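Local coordinates for extracellular protein containing a SCP domain (Bacillus anthracis, PDB 4IFA), which is of unknown function but is an extracellular protein whose SCP (CAP-superfamily) domain forms an alpha/beta fold and which may contribute to virulence, at residues I230-S233 with L239-W242; I251-D256 with A287-A292; T321-G326 with Y332-I337. All blocks are in the same frame, centred on the assembly; numbering follows the deposited sequence.

Contact 1 (I230-S233 with L239-W242); sequences IIRS and LLAW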
loop_
_atom_site.group_PDB
_atom_site.type_symbol
_atom_site.label_atom_id
_atom_site.label_comp_id
_atom_site.label_asym_id
_atom_site.label_seq_id
_atom_site.Cartn_x
_atom_site.Cartn_y
_atom_site.Cartn_z
ATOM N N ILE A 230 8.851 3.760 -5.300
ATOM C CA ILE A 230 9.181 2.382 -5.698
ATOM C C ILE A 230 8.664 2.104 -7.115
ATOM O O ILE A 230 9.364 1.516 -7.938
ATOM C CB ILE A 230 8.670 1.380 -4.660
ATOM C CG1 ILE A 230 9.554 1.519 -3.421
ATOM C CG2 ILE A 230 8.645 -0.049 -5.216
ATOM C CD1 ILE A 230 9.202 0.635 -2.299
ATOM N N ILE A 231 7.441 2.552 -7.407
ATOM C CA ILE A 231 6.925 2.446 -8.744
ATOM C C ILE A 231 7.813 3.225 -9.722
ATOM O O ILE A 231 8.145 2.707 -10.824
ATOM C CB ILE A 231 5.461 2.976 -8.789
ATOM C CG1 ILE A 231 4.528 2.028 -8.066
ATOM C CG2 ILE A 231 5.002 3.122 -10.245
ATOM C CD1 ILE A 231 3.146 2.592 -7.741
ATOM N N ARG A 232 8.165 4.459 -9.386
ATOM C CA ARG A 232 9.020 5.292 -10.280
ATOM C C ARG A 232 10.329 4.534 -10.578
ATOM O O ARG A 232 10.752 4.400 -11.739
ATOM C CB ARG A 232 9.355 6.668 -9.714
ATOM C CG ARG A 232 8.231 7.601 -9.272
ATOM C CD ARG A 232 7.587 8.324 -10.341
ATOM N NE ARG A 232 8.425 9.352 -10.957
ATOM C CZ ARG A 232 7.979 10.209 -11.871
ATOM N NH1 ARG A 232 6.721 10.168 -12.246
ATOM N NH2 ARG A 232 8.814 11.110 -12.389
ATOM N N SER A 233 10.971 4.014 -9.548
ATOM C CA SER A 233 12.221 3.282 -9.716
ATOM C C SER A 233 12.065 2.057 -10.626
ATOM O O SER A 233 12.900 1.810 -11.490
ATOM C CB SER A 233 12.780 2.901 -8.334
ATOM O OG SER A 233 14.074 2.332 -8.433
ATOM N N LEU A 239 12.913 9.922 -9.215
ATOM C CA LEU A 239 12.083 9.928 -8.045
ATOM C C LEU A 239 11.463 11.306 -7.849
ATOM O O LEU A 239 11.962 12.335 -8.359
ATOM C CB LEU A 239 12.888 9.555 -6.812
ATOM C CG LEU A 239 13.604 8.187 -6.851
ATOM C CD1 LEU A 239 14.071 7.832 -5.441
ATOM C CD2 LEU A 239 12.698 7.079 -7.424
ATOM N N LEU A 240 10.340 11.314 -7.161
ATOM C CA LEU A 240 9.635 12.541 -6.845
ATOM C C LEU A 240 10.026 13.019 -5.446
ATOM O O LEU A 240 10.242 12.222 -4.503
ATOM C CB LEU A 240 8.120 12.294 -6.886
ATOM C CG LEU A 240 7.541 11.817 -8.209
ATOM C CD1 LEU A 240 6.113 11.297 -8.069
ATOM C CD2 LEU A 240 7.628 12.891 -9.283
ATOM N N ALA A 241 10.177 14.328 -5.318
ATOM C CA ALA A 241 10.473 14.989 -4.042
ATOM C C ALA A 241 9.205 15.346 -3.328
ATOM O O ALA A 241 8.282 15.817 -3.933
ATOM C CB ALA A 241 11.287 16.288 -4.286
ATOM N N TRP A 242 9.163 15.147 -2.008
ATOM C CA TRP A 242 8.021 15.516 -1.199
ATOM C C TRP A 242 7.858 17.014 -1.164
ATOM O O TRP A 242 8.849 17.761 -0.987
ATOM C CB TRP A 242 8.238 15.034 0.252
ATOM C CG TRP A 242 7.134 15.394 1.224
ATOM C CD1 TRP A 242 7.157 16.412 2.144
ATOM C CD2 TRP A 242 5.827 14.798 1.328
ATOM N NE1 TRP A 242 5.974 16.453 2.840
ATOM C CE2 TRP A 242 5.143 15.470 2.375
ATOM C CE3 TRP A 242 5.184 13.739 0.686
ATOM C CZ2 TRP A 242 3.848 15.123 2.758
ATOM C CZ3 TRP A 242 3.928 13.369 1.092
ATOM C CH2 TRP A 242 3.254 14.072 2.090
HETATM O O HOH W 1 11.071 13.248 -11.092
#
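Leu240 lays its CD2 methyl over one face of the Arg232 guanidinium, 3.7 Å from Arg232 CZ and close to the centre of the planar group. The second branch works farther back: CD1 sits 4.0 Å from Arg232 CD, so the fork of the leucine straddles the bend where aliphatic chain becomes guanidinium. The two side chains cross at about a right angle, the arginine chain being folded at chi2 (-81°) and chi3 (-70°), which turns the flat end broadside to the leucine instead of letting it run outward from the helix.

Hydrogen bonds fix the guanidinium in that attitude. NE donates to the backbone oxygen of Pro238, and NH1 reaches the carbonyl oxygens of Leu315 and Asn317. On the NH2 side a water accepts a weak bond from Arg232 NH2 at 3.4 Å and lies 3.0 Å from Leu239 O, a loose bridge to the loop. Nearer the helix axis, Leu239 CD2 rests 4.1 Å from Arg232 CB and equally far from Ser233 N, closing over the last turn of helix 210-234.

Geometrically this is the return of the chain after that helix: a short loop folds back so that strand 241-242 can join the sheet of the SCP domain, and Asn229 OD1 receives Leu240 N beside it. The chemistry implies a division of labour: a methyl covers one face of the buried arginine, while its cation is probably stabilised by the backbone carbonyls of Pro238, Leu315 and Asn317.

Contact 2 (I251-D256 with A287-A292); sequences IGHSKD and AGENIA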
loop_
_atom_site.group_PDB
_atom_site.type_symbol
_atom_site.label_atom_id
_atom_site.label_comp_id
_atom_site.label_asym_id
_atom_site.label_seq_id
_atom_site.Cartn_x
_atom_site.Cartn_y
_atom_site.Cartn_z
ATOM N N ILE A 251 -4.607 17.380 1.311
ATOM C CA ILE A 251 -5.389 17.076 2.512
ATOM C C ILE A 251 -6.721 17.845 2.479
ATOM O O ILE A 251 -7.790 17.305 2.763
ATOM C CB ILE A 251 -4.666 17.457 3.784
ATOM C CG1 ILE A 251 -3.424 16.595 4.023
ATOM C CG2 ILE A 251 -5.579 17.331 5.003
ATOM C CD1 ILE A 251 -2.583 17.065 5.211
ATOM N N GLY A 252 -6.640 19.126 2.124
ATOM C CA GLY A 252 -7.857 19.938 2.014
ATOM C C GLY A 252 -8.860 19.388 1.012
ATOM O O GLY A 252 -10.069 19.417 1.238
ATOM N N HIS A 253 -8.373 18.866 -0.104
ATOM C CA HIS A 253 -9.261 18.278 -1.105
ATOM C C HIS A 253 -9.911 17.001 -0.591
ATOM O O HIS A 253 -11.118 16.769 -0.790
ATOM C CB HIS A 253 -8.546 18.089 -2.428
ATOM C CG HIS A 253 -9.469 17.728 -3.534
ATOM N ND1 HIS A 253 -10.542 18.520 -3.879
ATOM C CD2 HIS A 253 -9.553 16.625 -4.306
ATOM C CE1 HIS A 253 -11.212 17.939 -4.852
ATOM N NE2 HIS A 253 -10.631 16.797 -5.142
ATOM N N SER A 254 -9.109 16.132 0.015
ATOM C CA SER A 254 -9.657 14.902 0.582
ATOM C C SER A 254 -10.767 15.198 1.605
ATOM O O SER A 254 -11.827 14.554 1.616
ATOM C CB SER A 254 -8.537 14.107 1.248
ATOM O OG SER A 254 -7.691 13.534 0.244
ATOM N N LYS A 255 -10.532 16.204 2.453
ATOM C CA LYS A 255 -11.504 16.609 3.470
ATOM C C LYS A 255 -12.773 17.182 2.827
ATOM O O LYS A 255 -13.893 16.884 3.263
ATOM C CB LYS A 255 -10.881 17.619 4.429
ATOM C CG LYS A 255 -11.829 18.144 5.509
ATOM C CD LYS A 255 -11.059 18.949 6.520
ATOM C CE LYS A 255 -11.953 19.882 7.339
ATOM N NZ LYS A 255 -13.121 19.283 7.957
ATOM N N ASP A 256 -12.604 17.992 1.789
ATOM C CA ASP A 256 -13.751 18.594 1.078
ATOM C C ASP A 256 -14.635 17.497 0.467
ATOM O O ASP A 256 -15.861 17.506 0.591
ATOM C CB ASP A 256 -13.208 19.555 0.027
ATOM C CG ASP A 256 -14.280 20.283 -0.741
ATOM O OD1 ASP A 256 -15.353 20.575 -0.154
ATOM O OD2 ASP A 256 -14.028 20.604 -1.925
ATOM N N ALA A 287 0.794 20.297 -13.164
ATOM C CA ALA A 287 0.192 19.596 -12.037
ATOM C C ALA A 287 -0.698 18.461 -12.523
ATOM O O ALA A 287 -1.220 18.485 -13.649
ATOM C CB ALA A 287 -0.613 20.525 -11.163
ATOM N N GLY A 288 -0.845 17.472 -11.667
ATOM C CA GLY A 288 -1.750 16.337 -11.908
ATOM C C GLY A 288 -2.291 15.823 -10.593
ATOM O O GLY A 288 -1.722 16.074 -9.547
ATOM N N GLU A 289 -3.409 15.103 -10.654
ATOM C CA GLU A 289 -4.045 14.590 -9.441
ATOM C C GLU A 289 -4.602 13.193 -9.603
ATOM O O GLU A 289 -5.233 12.909 -10.606
ATOM C CB GLU A 289 -5.205 15.498 -9.047
ATOM C CG GLU A 289 -6.100 15.009 -7.901
ATOM C CD GLU A 289 -7.068 16.098 -7.485
ATOM O OE1 GLU A 289 -8.145 16.225 -8.123
ATOM O OE2 GLU A 289 -6.718 16.830 -6.547
ATOM N N ASN A 290 -4.393 12.361 -8.572
ATOM C CA ASN A 290 -5.092 11.096 -8.455
ATOM C C ASN A 290 -5.904 11.147 -7.157
ATOM O O ASN A 290 -5.382 11.520 -6.123
ATOM C CB ASN A 290 -4.149 9.879 -8.377
ATOM C CG ASN A 290 -3.487 9.562 -9.676
ATOM O OD1 ASN A 290 -3.989 9.904 -10.747
ATOM N ND2 ASN A 290 -2.357 8.828 -9.613
ATOM N N ILE A 291 -7.154 10.706 -7.231
ATOM C CA ILE A 291 -8.050 10.618 -6.084
ATOM C C ILE A 291 -8.583 9.193 -5.934
ATOM O O ILE A 291 -8.725 8.447 -6.903
ATOM C CB ILE A 291 -9.233 11.662 -6.129
ATOM C CG1 ILE A 291 -9.929 11.642 -7.478
ATOM C CG2 ILE A 291 -8.699 13.065 -5.783
ATOM C CD1 ILE A 291 -11.195 12.561 -7.525
ATOM N N ALA A 292 -8.816 8.807 -4.673
ATOM C CA ALA A 292 -9.375 7.505 -4.326
ATOM C C ALA A 292 -10.188 7.619 -3.063
ATOM O O ALA A 292 -9.914 8.453 -2.206
ATOM C CB ALA A 292 -8.245 6.504 -4.066
#
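The imidazole of His253 meets Ile291 CG2 at its edge, in the ring plane, whereas Glu289 OE2 lies obliquely to the ring, neither over its face nor at its edge, although the ring and carboxylate planes are nearly parallel (13°). Ile291 CG2 is 3.9 Å from His253 CD2, and His253 CD2 is 3.6 Å from Glu289 OE2; CD2 is thus the atom on which both neighbours converge. This is helix-on-sheet packing in the alpha-beta-alpha sandwich of the SCP domain, where helix 244-260 lies against strand 286-293, an outermost strand of the central sheet.

Alternation along the strand supplies the pattern: Glu289 and Ile291 both send their side chains toward the helix, while Asn290 between them serves the other face, where its ND2 bonds to Gln334 OE1. On the helix side His253 carries the contact alone, its CG anti to the backbone N (chi1 -170°), which swings the ring out to the strand. Glu289 answers with an extended chain that brings its carboxylate up to the imidazole, the two side chains crossing at about a right angle.

Proximity here does not amount to pairing. His253 NE2 is 3.9 Å from Glu289 OE1 and spends its hydrogen bond on the backbone oxygen of Ser264; Glu289 OE1 in turn bonds to His265 ND1, and OE2 forms a salt bridge with Arg276. These partners hold ring and carboxylate in place from outside the two segments, and Thr333 of the adjoining strand packs against His253, Glu289 and Ile291. On the helix, the backbone continues unbroken past the histidine: Asp256 N donates to Gly252 O at 3.0 Å.

Contact 3 (T321-G326 with Y332-I337); sequences TGLGVG and YTQNFI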
loop_
_atom_site.group_PDB
_atom_site.type_symbol
_atom_site.label_atom_id
_atom_site.label_comp_id
_atom_site.label_asym_id
_atom_site.label_seq_id
_atom_site.Cartn_x
_atom_site.Cartn_y
_atom_site.Cartn_z
ATOM N N THR A 321 8.154 16.358 -10.942
ATOM C CA THR A 321 9.303 16.409 -10.072
ATOM C C THR A 321 8.975 16.274 -8.602
ATOM O O THR A 321 9.847 15.882 -7.815
ATOM C CB THR A 321 10.082 17.728 -10.259
ATOM O OG1 THR A 321 9.253 18.865 -9.967
ATOM C CG2 THR A 321 10.596 17.831 -11.694
ATOM N N GLY A 322 7.746 16.597 -8.213
ATOM C CA GLY A 322 7.340 16.620 -6.816
ATOM C C GLY A 322 5.987 15.965 -6.616
ATOM O O GLY A 322 5.198 15.802 -7.542
ATOM N N LEU A 323 5.711 15.639 -5.364
ATOM C CA LEU A 323 4.483 14.989 -4.945
ATOM C C LEU A 323 4.120 15.361 -3.542
ATOM O O LEU A 323 4.955 15.279 -2.644
ATOM C CB LEU A 323 4.607 13.456 -5.030
ATOM C CG LEU A 323 3.461 12.577 -4.556
ATOM C CD1 LEU A 323 2.165 12.902 -5.282
ATOM C CD2 LEU A 323 3.835 11.097 -4.656
ATOM N N GLY A 324 2.874 15.771 -3.353
ATOM C CA GLY A 324 2.318 15.903 -2.003
ATOM C C GLY A 324 1.125 14.953 -1.954
ATOM O O GLY A 324 0.339 14.832 -2.887
ATOM N N VAL A 325 0.980 14.243 -0.850
ATOM C CA VAL A 325 -0.121 13.297 -0.650
ATOM C C VAL A 325 -0.908 13.795 0.540
ATOM O O VAL A 325 -0.333 14.131 1.554
ATOM C CB VAL A 325 0.387 11.848 -0.352
ATOM C CG1 VAL A 325 -0.779 10.895 -0.319
ATOM C CG2 VAL A 325 1.438 11.359 -1.403
ATOM N N GLY A 326 -2.232 13.777 0.414
ATOM C CA GLY A 326 -3.126 14.194 1.503
ATOM C C GLY A 326 -4.227 13.174 1.689
ATOM O O GLY A 326 -4.919 12.824 0.738
ATOM N N TYR A 332 -8.120 9.653 -0.283
ATOM C CA TYR A 332 -6.702 9.726 -0.600
ATOM C C TYR A 332 -6.470 10.533 -1.847
ATOM O O TYR A 332 -7.101 10.291 -2.888
ATOM C CB TYR A 332 -6.174 8.296 -0.892
ATOM C CG TYR A 332 -6.541 7.239 0.145
ATOM C CD1 TYR A 332 -5.673 6.923 1.194
ATOM C CD2 TYR A 332 -7.726 6.534 0.057
ATOM C CE1 TYR A 332 -5.970 5.961 2.116
ATOM C CE2 TYR A 332 -8.041 5.555 1.014
ATOM C CZ TYR A 332 -7.164 5.269 2.029
ATOM O OH TYR A 332 -7.471 4.315 2.977
ATOM N N THR A 333 -5.596 11.550 -1.748
ATOM C CA THR A 333 -5.289 12.414 -2.871
ATOM C C THR A 333 -3.793 12.572 -3.077
ATOM O O THR A 333 -3.074 12.925 -2.152
ATOM C CB THR A 333 -5.884 13.834 -2.636
ATOM O OG1 THR A 333 -7.312 13.754 -2.519
ATOM C CG2 THR A 333 -5.567 14.811 -3.755
ATOM N N GLN A 334 -3.355 12.321 -4.307
ATOM C CA GLN A 334 -2.001 12.657 -4.750
ATOM C C GLN A 334 -2.087 13.912 -5.586
ATOM O O GLN A 334 -2.877 13.961 -6.547
ATOM C CB GLN A 334 -1.412 11.566 -5.646
ATOM C CG GLN A 334 -1.043 10.276 -4.959
ATOM C CD GLN A 334 -0.545 9.218 -5.932
ATOM O OE1 GLN A 334 -1.127 9.007 -6.999
ATOM N NE2 GLN A 334 0.568 8.545 -5.580
ATOM N N ASN A 335 -1.230 14.892 -5.285
ATOM C CA ASN A 335 -1.051 16.059 -6.139
ATOM C C ASN A 335 0.415 16.069 -6.584
ATOM O O ASN A 335 1.352 16.195 -5.790
ATOM C CB ASN A 335 -1.478 17.374 -5.482
ATOM C CG ASN A 335 -2.986 17.555 -5.410
ATOM O OD1 ASN A 335 -3.800 16.741 -5.953
ATOM N ND2 ASN A 335 -3.388 18.614 -4.728
ATOM N N PHE A 336 0.604 15.908 -7.892
ATOM C CA PHE A 336 1.907 15.871 -8.530
ATOM C C PHE A 336 2.186 17.258 -9.084
ATOM O O PHE A 336 1.285 17.916 -9.617
ATOM C CB PHE A 336 1.895 14.893 -9.732
ATOM C CG PHE A 336 1.627 13.453 -9.396
ATOM C CD1 PHE A 336 2.688 12.584 -9.218
ATOM C CD2 PHE A 336 0.332 12.971 -9.292
ATOM C CE1 PHE A 336 2.465 11.258 -8.924
ATOM C CE2 PHE A 336 0.094 11.648 -8.966
ATOM C CZ PHE A 336 1.174 10.797 -8.792
ATOM N N ILE A 337 3.437 17.705 -8.990
ATOM C CA ILE A 337 3.843 18.985 -9.568
ATOM C C ILE A 337 5.185 18.899 -10.260
ATOM O O ILE A 337 5.971 17.966 -10.068
ATOM C CB ILE A 337 3.916 20.138 -8.537
ATOM C CG1 ILE A 337 4.908 19.803 -7.408
ATOM C CG2 ILE A 337 2.497 20.404 -7.919
ATOM C CD1 ILE A 337 5.224 21.028 -6.521
#
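Strands 322-326 and 332-337 run antiparallel, their axes 4.7 Å apart at closest approach and their directions 162° apart, with hydrogen-bonded pairs at Gly322-Ile337, Gly324-Asn335 and Gly326-Thr333, where the bond from Asn335 N to Gly324 O (2.9 Å) is almost straight.

Leu323 and Phe336 form a non-hydrogen-bonded pair on the face turned to helix 210-234. Leu323 CD1 stands 4.0 Å from the Phe336 ring centroid and 11° off its normal, a CH-pi contact over the face; the same methyl touches Gln334 CB at 3.8 Å. The hairpin forms the middle of the SCP-domain sheet, between strands 241-242 and 286-293, and it opens with a classic beta bulge, Thr321 N and Gly322 N both donating to Ile337 O at 2.8 and 2.9 Å. On the other face every residue within 322-326 is a glycine (Gly322, Gly324, Gly326), leaving Thr333, Asn335 and Ile337 to supply the side chains beneath helix 244-260. Ile337 CG1, in the crowded position (chi1 59°), reaches across to lie 4.0 Å from Gly322 CA. Thr333 OG1 and Gly326 O both bond to Ser254 OG of that helix.

All three contacts belong to one four-stranded mixed sheet and the helices that cover it. Contact 3 is its middle: centres lie about 11 Å from contact 1 and about 8 Å from contact 2. Toward contact 1 the junction is a parallel one, Ala241 O lying 2.9 Å from Leu323 N; toward contact 2, Asn290 O is 2.8 Å from Gln334 N, and Ile251 CG1 packs 3.5 Å from Gly326 CA. Contacts 1 and 2 do not touch, their nearest atoms being about 7 Å apart, though strand 241-242 leads directly into helix 244-260. At contact 1 the side chain of Ser233 is about 5 Å from a bound Tris molecule (TRS), probably from crystallisation.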